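Local atomic coordinates of alpha-1,3-glucanase (PDB entry 5ZRU), a protein that probably hydrolyses the alpha-1,3-glucosidic linkages of alpha-1,3-glucan, this chain being the catalytic part of a longer glycoside hydrolase family 87 enzyme that binds calcium and zinc. Residues A[62-68]-A[151-157]; A[105-110]-A[140-145]. All blocks are in the same frame, centred on the assembly; numbering follows the deposited sequence.

Contact 1 (A[62-68]-A[151-157]); sequences SYAQWTI and GDTIRIQ
Tyr63 and Arg155 stack on one face of an antiparallel strand pair, 63-67 with 153-157, in the five-stranded sheet of the D1 domain, a beta-sandwich attached to the parallel beta-helix of D2. The pairing is regular: Ala64 with Ile156 and Trp66 with Ile154 are hydrogen-bonded pairs, and between them Gln65 and Arg155 form a non-hydrogen-bonded pair whose CA atoms lie 4.1 Å apart. This close pair brings Gln65 and Arg155 side by side on the same face as Tyr63, within bonding reach. Tyr63 holds CG between its backbone N and carbonyl carbon (chi1 66°), which lays the ring over its diagonal neighbour. The guanidinium of Arg155 rests flat on that ring, the planes 6° apart and Arg155 CZ 3.5 Å from the Tyr63 ring centroid, a cation-pi stack. The Arg155 chain runs extended to CD and bends at chi3 (-62°), bringing the guanidinium over the tyrosine.

The guanidinium edge is gripped as well. Gln65 OE1 accepts two bonds, from Arg155 NE at 2.6 Å and from Arg155 NH2 at 2.8 Å, while Arg155 NH1 reaches Gln157 OE1 at 3.1 Å. Amides at two edges thus hold the cation flat and fix its rotation.

The other face, carrying Ala64, Trp66, Ile154 and Ile156, is buried, Trp66 and Ile156 packing on strand 166-174 and Ala64 on Ile55. Trp66 NE1 bonds to the backbone O of Asp22, a residue of a calcium site, and the six-membered ring of Trp66 meets Ile156 at its edge, Trp66 CZ3 lying 4.0 Å from Ile156 CG1.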
ATOM      1  N   SER A  62     -28.358   8.037   9.819  1.00 13.61           N
ATOM      2  CA  SER A  62     -27.585   6.827  10.063  1.00 14.61           C
ATOM      3  C   SER A  62     -26.205   7.192  10.590  1.00 13.61           C
ATOM      4  O   SER A  62     -25.562   8.116  10.086  1.00 13.95           O
ATOM      5  CB  SER A  62     -27.440   6.013   8.773  1.00 13.78           C
ATOM      6  OG  SER A  62     -28.705   5.711   8.200  1.00 17.34           O
ATOM      7  N   TYR A  63     -25.733   6.458  11.594  1.00 13.66           N
ATOM      8  CA  TYR A  63     -24.447   6.813  12.170  1.00 12.21           C
ATOM      9  C   TYR A  63     -23.716   5.581  12.680  1.00 14.79           C
ATOM     10  O   TYR A  63     -24.317   4.545  12.980  1.00 15.82           O
ATOM     11  CB  TYR A  63     -24.604   7.830  13.308  1.00 14.53           C
ATOM     12  CG  TYR A  63     -25.335   7.296  14.524  1.00 16.19           C
ATOM     13  CD1 TYR A  63     -24.656   6.592  15.512  1.00 17.00           C
ATOM     14  CD2 TYR A  63     -26.694   7.518  14.690  1.00 18.62           C
ATOM     15  CE1 TYR A  63     -25.314   6.105  16.630  1.00 21.05           C
ATOM     16  CE2 TYR A  63     -27.363   7.047  15.810  1.00 21.53           C
ATOM     17  CZ  TYR A  63     -26.667   6.341  16.774  1.00 23.44           C
ATOM     18  OH  TYR A  63     -27.322   5.862  17.886  1.00 28.28           O
ATOM     19  N   ALA A  64     -22.395   5.725  12.769  1.00 13.51           N
ATOM     20  CA  ALA A  64     -21.515   4.848  13.529  1.00 14.44           C
ATOM     21  C   ALA A  64     -20.813   5.691  14.586  1.00 16.47           C
ATOM     22  O   ALA A  64     -20.352   6.801  14.302  1.00 15.15           O
ATOM     23  CB  ALA A  64     -20.476   4.168  12.631  1.00 13.63           C
ATOM     24  N   GLN A  65     -20.725   5.163  15.801  1.00 13.69           N
ATOM     25  CA  GLN A  65     -20.219   5.936  16.923  1.00 16.72           C
ATOM     26  C   GLN A  65     -19.272   5.076  17.744  1.00 16.70           C
ATOM     27  O   GLN A  65     -19.552   3.903  18.005  1.00 17.95           O
ATOM     28  CB  GLN A  65     -21.384   6.449  17.774  1.00 19.22           C
ATOM     29  CG  GLN A  65     -21.016   7.225  19.017  1.00 22.76           C
ATOM     30  CD  GLN A  65     -22.245   7.853  19.656  1.00 28.34           C
ATOM     31  OE1 GLN A  65     -23.072   8.456  18.970  1.00 24.36           O
ATOM     32  NE2 GLN A  65     -22.378   7.699  20.973  1.00 29.13           N
ATOM     33  N   TRP A  66     -18.145   5.663  18.145  1.00 15.32           N
ATOM     34  CA  TRP A  66     -17.149   4.991  18.960  1.00 12.41           C
ATOM     35  C   TRP A  66     -16.919   5.772  20.246  1.00 14.09           C
ATOM     36  O   TRP A  66     -17.065   6.996  20.276  1.00 18.51           O
ATOM     37  CB  TRP A  66     -15.812   4.865  18.225  1.00 12.97           C
ATOM     38  CG  TRP A  66     -15.805   3.918  17.073  1.00 11.99           C
ATOM     39  CD1 TRP A  66     -15.458   2.603  17.105  1.00 13.49           C
ATOM     40  CD2 TRP A  66     -16.114   4.220  15.712  1.00 14.76           C
ATOM     41  NE1 TRP A  66     -15.549   2.056  15.849  1.00 13.24           N
ATOM     42  CE2 TRP A  66     -15.942   3.030  14.973  1.00 14.18           C
ATOM     43  CE3 TRP A  66     -16.531   5.375  15.045  1.00 11.85           C
ATOM     44  CZ2 TRP A  66     -16.178   2.963  13.605  1.00 13.80           C
ATOM     45  CZ3 TRP A  66     -16.772   5.302  13.685  1.00 14.14           C
ATOM     46  CH2 TRP A  66     -16.594   4.106  12.982  1.00 13.23           C
ATOM     47  N   THR A  67     -16.537   5.061  21.301  1.00 14.60           N
ATOM     48  CA  THR A  67     -16.113   5.680  22.549  1.00 15.14           C
ATOM     49  C   THR A  67     -14.612   5.497  22.717  1.00 15.22           C
ATOM     50  O   THR A  67     -14.112   4.369  22.661  1.00 13.00           O
ATOM     51  CB  THR A  67     -16.853   5.086  23.750  1.00 16.32           C
ATOM     52  OG1 THR A  67     -18.257   5.221  23.546  1.00 20.58           O
ATOM     53  CG2 THR A  67     -16.476   5.829  25.030  1.00 17.65           C
ATOM     54  N   ILE A  68     -13.901   6.608  22.927  1.00 15.70           N
ATOM     55  CA  ILE A  68     -12.448   6.555  23.051  1.00 13.76           C
ATOM     56  C   ILE A  68     -12.068   5.710  24.257  1.00 18.27           C
ATOM     57  O   ILE A  68     -12.626   5.871  25.349  1.00 19.10           O
ATOM     58  CB  ILE A  68     -11.880   7.974  23.159  1.00 15.89           C
ATOM     59  CG1 ILE A  68     -12.343   8.810  21.963  1.00 16.90           C
ATOM     60  CG2 ILE A  68     -10.364   7.935  23.251  1.00 12.95           C
ATOM     61  CD1 ILE A  68     -11.884   8.237  20.615  1.00 16.19           C
ATOM     62  N   GLY A 151     -13.371   8.208  26.982  1.00 18.03           N
ATOM     63  CA  GLY A 151     -14.750   8.462  27.315  1.00 17.18           C
ATOM     64  C   GLY A 151     -15.500   9.332  26.329  1.00 19.72           C
ATOM     65  O   GLY A 151     -16.737   9.302  26.316  1.00 17.25           O
ATOM     66  N   ASP A 152     -14.797  10.123  25.517  1.00 21.39           N
ATOM     67  CA  ASP A 152     -15.469  10.880  24.469  1.00 18.15           C
ATOM     68  C   ASP A 152     -16.126   9.920  23.489  1.00 17.28           C
ATOM     69  O   ASP A 152     -15.642   8.813  23.256  1.00 17.58           O
ATOM     70  CB  ASP A 152     -14.483  11.769  23.706  1.00 16.64           C
ATOM     71  CG  ASP A 152     -14.099  13.022  24.464  1.00 24.98           C
ATOM     72  OD1 ASP A 152     -14.761  13.361  25.478  1.00 21.17           O
ATOM     73  OD2 ASP A 152     -13.117  13.668  24.043  1.00 21.94           O
ATOM     74  N   THR A 153     -17.239  10.347  22.908  1.00 18.83           N
ATOM     75  CA  THR A 153     -17.846   9.611  21.813  1.00 17.46           C
ATOM     76  C   THR A 153     -17.651  10.411  20.537  1.00 21.72           C
ATOM     77  O   THR A 153     -17.917  11.615  20.512  1.00 19.72           O
ATOM     78  CB  THR A 153     -19.331   9.351  22.057  1.00 20.16           C
ATOM     79  OG1 THR A 153     -20.015  10.602  22.189  1.00 29.01           O
ATOM     80  CG2 THR A 153     -19.513   8.526  23.323  1.00 21.39           C
ATOM     81  N   ILE A 154     -17.154   9.758  19.493  1.00 15.68           N
ATOM     82  CA  ILE A 154     -17.052  10.376  18.178  1.00 12.27           C
ATOM     83  C   ILE A 154     -18.008   9.633  17.259  1.00 13.14           C
ATOM     84  O   ILE A 154     -17.995   8.393  17.193  1.00 11.62           O
ATOM     85  CB  ILE A 154     -15.604  10.383  17.650  1.00 14.46           C
ATOM     86  CG1 ILE A 154     -15.554  10.966  16.225  1.00 15.09           C
ATOM     87  CG2 ILE A 154     -14.985   8.989  17.775  1.00 12.30           C
ATOM     88  CD1 ILE A 154     -14.131  11.334  15.734  1.00 14.80           C
ATOM     89  N   ARG A 155     -18.893  10.386  16.620  1.00 14.44           N
ATOM     90  CA  ARG A 155     -19.942   9.834  15.780  1.00 12.48           C
ATOM     91  C   ARG A 155     -19.720  10.313  14.358  1.00 12.79           C
ATOM     92  O   ARG A 155     -19.468  11.504  14.139  1.00 13.88           O
ATOM     93  CB  ARG A 155     -21.335  10.257  16.264  1.00 13.03           C
ATOM     94  CG  ARG A 155     -22.446   9.886  15.298  1.00 15.29           C
ATOM     95  CD  ARG A 155     -23.804  10.407  15.750  1.00 17.40           C
ATOM     96  NE  ARG A 155     -24.211   9.843  17.026  1.00 23.95           N
ATOM     97  CZ  ARG A 155     -25.470   9.810  17.455  1.00 24.53           C
ATOM     98  NH1 ARG A 155     -26.447  10.297  16.698  1.00 25.92           N
ATOM     99  NH2 ARG A 155     -25.750   9.286  18.634  1.00 22.05           N
ATOM    100  N   ILE A 156     -19.795   9.384  13.409  1.00 11.65           N
ATOM    101  CA  ILE A 156     -19.816   9.688  11.982  1.00 12.31           C
ATOM    102  C   ILE A 156     -21.252   9.505  11.511  1.00 10.26           C
ATOM    103  O   ILE A 156     -21.808   8.411  11.630  1.00 11.86           O
ATOM    104  CB  ILE A 156     -18.868   8.773  11.192  1.00  9.89           C
ATOM    105  CG1 ILE A 156     -17.452   8.759  11.800  1.00 11.08           C
ATOM    106  CG2 ILE A 156     -18.846   9.182   9.726  1.00 11.89           C
ATOM    107  CD1 ILE A 156     -16.803  10.131  11.928  1.00 11.47           C
ATOM    108  N   GLN A 157     -21.858  10.556  10.969  1.00 12.69           N
ATOM    109  CA  GLN A 157     -23.285  10.512  10.680  1.00 10.41           C
ATOM    110  C   GLN A 157     -23.580  11.080   9.299  1.00 12.44           C
ATOM    111  O   GLN A 157     -23.027  12.111   8.903  1.00 13.11           O
ATOM    112  CB  GLN A 157     -24.074  11.278  11.759  1.00 12.77           C
ATOM    113  CG  GLN A 157     -25.582  11.349  11.504  1.00 11.92           C
ATOM    114  CD  GLN A 157     -26.353  11.840  12.715  1.00 18.33           C
ATOM    115  OE1 GLN A 157     -26.087  11.424  13.846  1.00 20.04           O
ATOM    116  NE2 GLN A 157     -27.310  12.731  12.488  1.00 19.67           N
TER

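Contact 2 (A[105-110]-A[140-145]); sequences AKTVPL and VHWKMD. With PE5 (3,6,9,12,15,18,21,24-octaoxahexacosan-1-ol), chain C.
In the core of the D1 beta-sandwich, two sheets pack face to face: strand 105-110, at the border of the five-stranded sheet, lies over strand 140-144 of the other. The segment axes approach to 8.5 Å at 152°, so no backbone hydrogen bonds join them and mainly side chains fill the gap. Val108 fits over the indole of Trp142, illustrating how a branched aliphatic residue packs on an aromatic face. Its CG2 stands 3.8 Å from the centroid of the Trp142 six-membered ring and 13° off the ring normal, a CH-pi contact. Val108 CG1, anti to the backbone N (chi1 176°), points across to Val140, and the two valines meet tip to tip. Leu110 crosses Val140 at about a right angle, with Leu110 CD2 3.6 Å from Val140 CG2.

Trp142 also touches Val77 and Met79 of the adjacent strand 76-82, and Val140 CG2 and Met144 SD lie at the edge of its indole. Trp142 NE1 is buried by the packing and has no partner in the model.

A classic beta bulge, in which Ala105 and Lys106 both face Val98 of strand 93-100, turns both side chains inward at the other end. Ala105 CB touches Met144 CE at 3.9 Å. Lys106, bent at chi2 and chi4, slides past the indole with its CD near Trp142 CD1, and Lys106 NZ forms a salt bridge with Asp145 OD2, 3.4 Å away, through a weak hydrogen bond.

The polyether PE5 runs along the side of strand 140-144 that faces the beta-helix, its C11 over one face of the His141 ring, which also stacks on Trp315. One water joins the two segments, donating to Ala105 O at 2.9 Å and to Asp145 OD1 at 2.6 Å.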
ATOM      1  N   ALA A 105     -19.004  18.824  15.142  1.00 17.22           N
ATOM      2  CA  ALA A 105     -17.630  19.300  15.105  1.00 17.04           C
ATOM      3  C   ALA A 105     -17.161  19.650  13.710  1.00 23.85           C
ATOM      4  O   ALA A 105     -16.445  20.633  13.534  1.00 21.19           O
ATOM      5  CB  ALA A 105     -16.683  18.251  15.695  1.00 18.90           C
ATOM      6  N   LYS A 106     -17.543  18.860  12.711  1.00 22.30           N
ATOM      7  CA  LYS A 106     -17.044  19.039  11.358  1.00 20.24           C
ATOM      8  C   LYS A 106     -18.069  18.479  10.396  1.00 14.99           C
ATOM      9  O   LYS A 106     -18.797  17.539  10.722  1.00 16.20           O
ATOM     10  CB  LYS A 106     -15.708  18.315  11.118  1.00 21.36           C
ATOM     11  CG  LYS A 106     -14.623  18.566  12.141  1.00 30.71           C
ATOM     12  CD  LYS A 106     -13.320  18.950  11.489  1.00 31.94           C
ATOM     13  CE  LYS A 106     -12.417  19.625  12.505  1.00 31.17           C
ATOM     14  NZ  LYS A 106     -12.450  21.115  12.431  1.00 34.22           N
ATOM     15  N   THR A 107     -18.109  19.060   9.210  1.00 12.90           N
ATOM     16  CA  THR A 107     -18.591  18.356   8.031  1.00 12.10           C
ATOM     17  C   THR A 107     -17.363  18.054   7.183  1.00 15.54           C
ATOM     18  O   THR A 107     -16.646  18.973   6.777  1.00 16.25           O
ATOM     19  CB  THR A 107     -19.624  19.175   7.258  1.00 12.31           C
ATOM     20  OG1 THR A 107     -20.782  19.369   8.082  1.00 15.77           O
ATOM     21  CG2 THR A 107     -20.040  18.421   6.002  1.00 14.00           C
ATOM     22  N   VAL A 108     -17.098  16.774   6.963  1.00 11.29           N
ATOM     23  CA  VAL A 108     -15.895  16.323   6.269  1.00 11.87           C
ATOM     24  C   VAL A 108     -16.253  16.099   4.804  1.00 10.91           C
ATOM     25  O   VAL A 108     -17.070  15.215   4.511  1.00 12.46           O
ATOM     26  CB  VAL A 108     -15.333  15.038   6.895  1.00 10.67           C
ATOM     27  CG1 VAL A 108     -14.131  14.536   6.090  1.00 10.09           C
ATOM     28  CG2 VAL A 108     -14.930  15.294   8.320  1.00 12.86           C
ATOM     29  N   PRO A 109     -15.680  16.854   3.872  1.00 12.21           N
ATOM     30  CA  PRO A 109     -15.938  16.583   2.455  1.00 13.28           C
ATOM     31  C   PRO A 109     -15.334  15.250   2.038  1.00 12.46           C
ATOM     32  O   PRO A 109     -14.271  14.846   2.518  1.00 12.48           O
ATOM     33  CB  PRO A 109     -15.255  17.754   1.731  1.00 16.54           C
ATOM     34  CG  PRO A 109     -14.928  18.763   2.803  1.00 21.63           C
ATOM     35  CD  PRO A 109     -14.754  17.982   4.066  1.00 18.26           C
ATOM     36  N   LEU A 110     -16.036  14.572   1.127  1.00 11.77           N
ATOM     37  CA  LEU A 110     -15.685  13.243   0.646  1.00 12.61           C
ATOM     38  C   LEU A 110     -15.860  13.190  -0.862  1.00 13.28           C
ATOM     39  O   LEU A 110     -16.681  13.918  -1.430  1.00 12.62           O
ATOM     40  CB  LEU A 110     -16.570  12.152   1.286  1.00 10.57           C
ATOM     41  CG  LEU A 110     -16.545  12.070   2.810  1.00  9.52           C
ATOM     42  CD1 LEU A 110     -17.626  11.106   3.263  1.00  8.89           C
ATOM     43  CD2 LEU A 110     -15.156  11.627   3.293  1.00  8.83           C
ATOM     44  N   VAL A 140      -9.829   9.565   4.175  1.00  8.06           N
ATOM     45  CA  VAL A 140      -9.624  10.992   4.392  1.00 11.17           C
ATOM     46  C   VAL A 140      -9.092  11.136   5.808  1.00 11.52           C
ATOM     47  O   VAL A 140      -9.211  10.225   6.628  1.00 10.70           O
ATOM     48  CB  VAL A 140     -10.902  11.851   4.215  1.00 13.28           C
ATOM     49  CG1 VAL A 140     -11.329  11.891   2.748  1.00 15.73           C
ATOM     50  CG2 VAL A 140     -12.039  11.325   5.091  1.00  9.31           C
ATOM     51  N   HIS A 141      -8.477  12.283   6.089  1.00  9.97           N
ATOM     52  CA  HIS A 141      -8.067  12.568   7.459  1.00 10.41           C
ATOM     53  C   HIS A 141      -8.326  14.034   7.765  1.00 13.04           C
ATOM     54  O   HIS A 141      -8.419  14.871   6.866  1.00 11.77           O
ATOM     55  CB  HIS A 141      -6.595  12.183   7.721  1.00 10.65           C
ATOM     56  CG  HIS A 141      -5.587  12.968   6.932  1.00 11.96           C
ATOM     57  ND1 HIS A 141      -5.270  12.676   5.621  1.00 12.18           N
ATOM     58  CD2 HIS A 141      -4.786  14.005   7.289  1.00 10.76           C
ATOM     59  CE1 HIS A 141      -4.336  13.511   5.198  1.00 11.98           C
ATOM     60  NE2 HIS A 141      -4.029  14.331   6.189  1.00 11.24           N
ATOM     61  N   TRP A 142      -8.473  14.333   9.054  1.00  9.45           N
ATOM     62  CA  TRP A 142      -8.722  15.702   9.491  1.00 14.09           C
ATOM     63  C   TRP A 142      -8.242  15.835  10.928  1.00 11.57           C
ATOM     64  O   TRP A 142      -7.990  14.841  11.608  1.00 10.54           O
ATOM     65  CB  TRP A 142     -10.208  16.074   9.369  1.00 11.40           C
ATOM     66  CG  TRP A 142     -11.122  15.271  10.281  1.00 10.99           C
ATOM     67  CD1 TRP A 142     -11.476  15.581  11.563  1.00 13.83           C
ATOM     68  CD2 TRP A 142     -11.784  14.035   9.973  1.00 11.56           C
ATOM     69  NE1 TRP A 142     -12.315  14.621  12.073  1.00 14.63           N
ATOM     70  CE2 TRP A 142     -12.528  13.662  11.116  1.00 12.54           C
ATOM     71  CE3 TRP A 142     -11.830  13.215   8.838  1.00 11.23           C
ATOM     72  CZ2 TRP A 142     -13.297  12.504  11.161  1.00 11.09           C
ATOM     73  CZ3 TRP A 142     -12.597  12.058   8.883  1.00  9.45           C
ATOM     74  CH2 TRP A 142     -13.329  11.716  10.036  1.00 12.54           C
ATOM     75  N   LYS A 143      -8.125  17.080  11.384  1.00 13.85           N
ATOM     76  CA  LYS A 143      -7.707  17.372  12.749  1.00 14.47           C
ATOM     77  C   LYS A 143      -8.875  17.971  13.519  1.00 17.42           C
ATOM     78  O   LYS A 143      -9.611  18.810  12.991  1.00 14.91           O
ATOM     79  CB  LYS A 143      -6.520  18.338  12.781  1.00 16.65           C
ATOM     80  CG  LYS A 143      -5.215  17.730  12.324  1.00 23.28           C
ATOM     81  CD  LYS A 143      -4.070  18.727  12.410  1.00 23.15           C
ATOM     82  CE  LYS A 143      -4.228  19.862  11.410  1.00 25.65           C
ATOM     83  NZ  LYS A 143      -2.983  20.700  11.350  1.00 23.44           N
ATOM     84  N   MET A 144      -9.043  17.523  14.757  1.00 14.84           N
ATOM     85  CA  MET A 144     -10.057  18.060  15.651  1.00 17.84           C
ATOM     86  C   MET A 144      -9.543  19.332  16.318  1.00 20.27           C
ATOM     87  O   MET A 144      -8.338  19.499  16.522  1.00 15.70           O
ATOM     88  CB  MET A 144     -10.414  17.028  16.723  1.00 15.12           C
ATOM     89  CG  MET A 144     -10.752  15.655  16.169  1.00 14.57           C
ATOM     90  SD  MET A 144     -12.217  15.744  15.131  1.00 18.98           S
ATOM     91  CE  MET A 144     -13.451  16.220  16.325  1.00 19.30           C
ATOM     92  N   ASP A 145     -10.470  20.224  16.682  1.00 22.49           N
ATOM     93  CA  ASP A 145     -10.071  21.461  17.355  1.00 23.40           C
ATOM     94  C   ASP A 145      -9.459  21.195  18.720  1.00 24.12           C
ATOM     95  O   ASP A 145      -8.597  21.958  19.168  1.00 28.31           O
ATOM     96  CB  ASP A 145     -11.262  22.405  17.515  1.00 23.93           C
ATOM     97  CG  ASP A 145     -11.809  22.881  16.194  1.00 36.15           C
ATOM     98  OD1 ASP A 145     -12.929  23.437  16.188  1.00 41.63           O
ATOM     99  OD2 ASP A 145     -11.132  22.689  15.163  1.00 40.76           O
TER
HETATM  100  C48 PE5 C 601      -7.652  18.874  -6.243  1.00 21.35           C
HETATM  101  C50 PE5 C 601      -8.058  17.398  -6.329  1.00 21.41           C
HETATM  102  O1  PE5 C 601      -9.453  17.288  -6.434  1.00 28.07           O
HETATM  103  C1  PE5 C 601      -9.932  15.980  -6.591  1.00 25.78           C
HETATM  104  C2  PE5 C 601     -11.460  15.946  -6.495  1.00 22.90           C
HETATM  105  O2  PE5 C 601     -11.862  16.322  -5.208  1.00 21.48           O
HETATM  106  C3  PE5 C 601     -13.240  16.476  -5.021  1.00 23.37           C
HETATM  107  C4  PE5 C 601     -13.516  16.953  -3.589  1.00 22.27           C
HETATM  108  O3  PE5 C 601     -12.961  16.050  -2.669  1.00 27.46           O
HETATM  109  C5  PE5 C 601     -13.208  16.308  -1.312  1.00 20.78           C
HETATM  110  C6  PE5 C 601     -11.907  16.215  -0.500  1.00 31.37           C
HETATM  111  O4  PE5 C 601     -11.655  14.907  -0.053  1.00 30.13           O
HETATM  112  C7  PE5 C 601     -10.316  14.485  -0.110  1.00 27.79           C
HETATM  113  C8  PE5 C 601      -9.405  15.488   0.603  1.00 30.45           C
HETATM  114  O5  PE5 C 601      -8.082  15.253   0.237  1.00 33.05           O
HETATM  115  C9  PE5 C 601      -7.180  16.261   0.607  1.00 30.07           C
HETATM  116  C10 PE5 C 601      -6.358  15.767   1.789  1.00 27.79           C
HETATM  117  O6  PE5 C 601      -6.451  16.690   2.833  1.00 27.56           O
HETATM  118  C11 PE5 C 601      -6.151  16.175   4.097  1.00 27.21           C
HETATM  119  C12 PE5 C 601      -6.562  17.165   5.178  1.00 25.99           C
HETATM  120  O7  PE5 C 601      -5.400  17.529   5.855  1.00 24.43           O
HETATM  121  C13 PE5 C 601      -5.536  17.663   7.240  1.00 21.91           C
HETATM  122  C14 PE5 C 601      -4.462  18.629   7.735  1.00 23.80           C
HETATM  123  O8  PE5 C 601      -4.283  19.617   6.761  1.00 25.64           O
HETATM  124  C15 PE5 C 601      -3.275  20.560   7.022  1.00 24.84           C
HETATM  125  C16 PE5 C 601      -3.904  21.954   7.154  1.00 22.55           C
HETATM  126  O52 PE5 C 601      -3.622  22.738   6.027  1.00 32.17           O
HETATM  127  O   HOH W   1     -14.766  21.648  15.611  1.00 33.91           O

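Contacts 1 and 2 show two ways in which a beta-sandwich is held together, by strand pairing within a sheet and by side-chain packing between sheets. Segments 62-68 and 151-157 belong to the same five-stranded sheet as 105-110, with strand 93-100 between 153-157 and 103-111, whereas 140-145 comes from the facing sheet. The centres of contacts 1 and 2 are 14 Å apart, and the contacts touch in the core, where Ile156 CD1 lies 4.3 Å from Trp142 CH2. Contact 1 approaches a calcium site, the Trp66 side chain being about 8 Å from the ion; contact 2 borders the beta-helix, where Lys143 NZ bonds to Trp253 O and PE5 is hydrogen-bonded to Asn256 ND2.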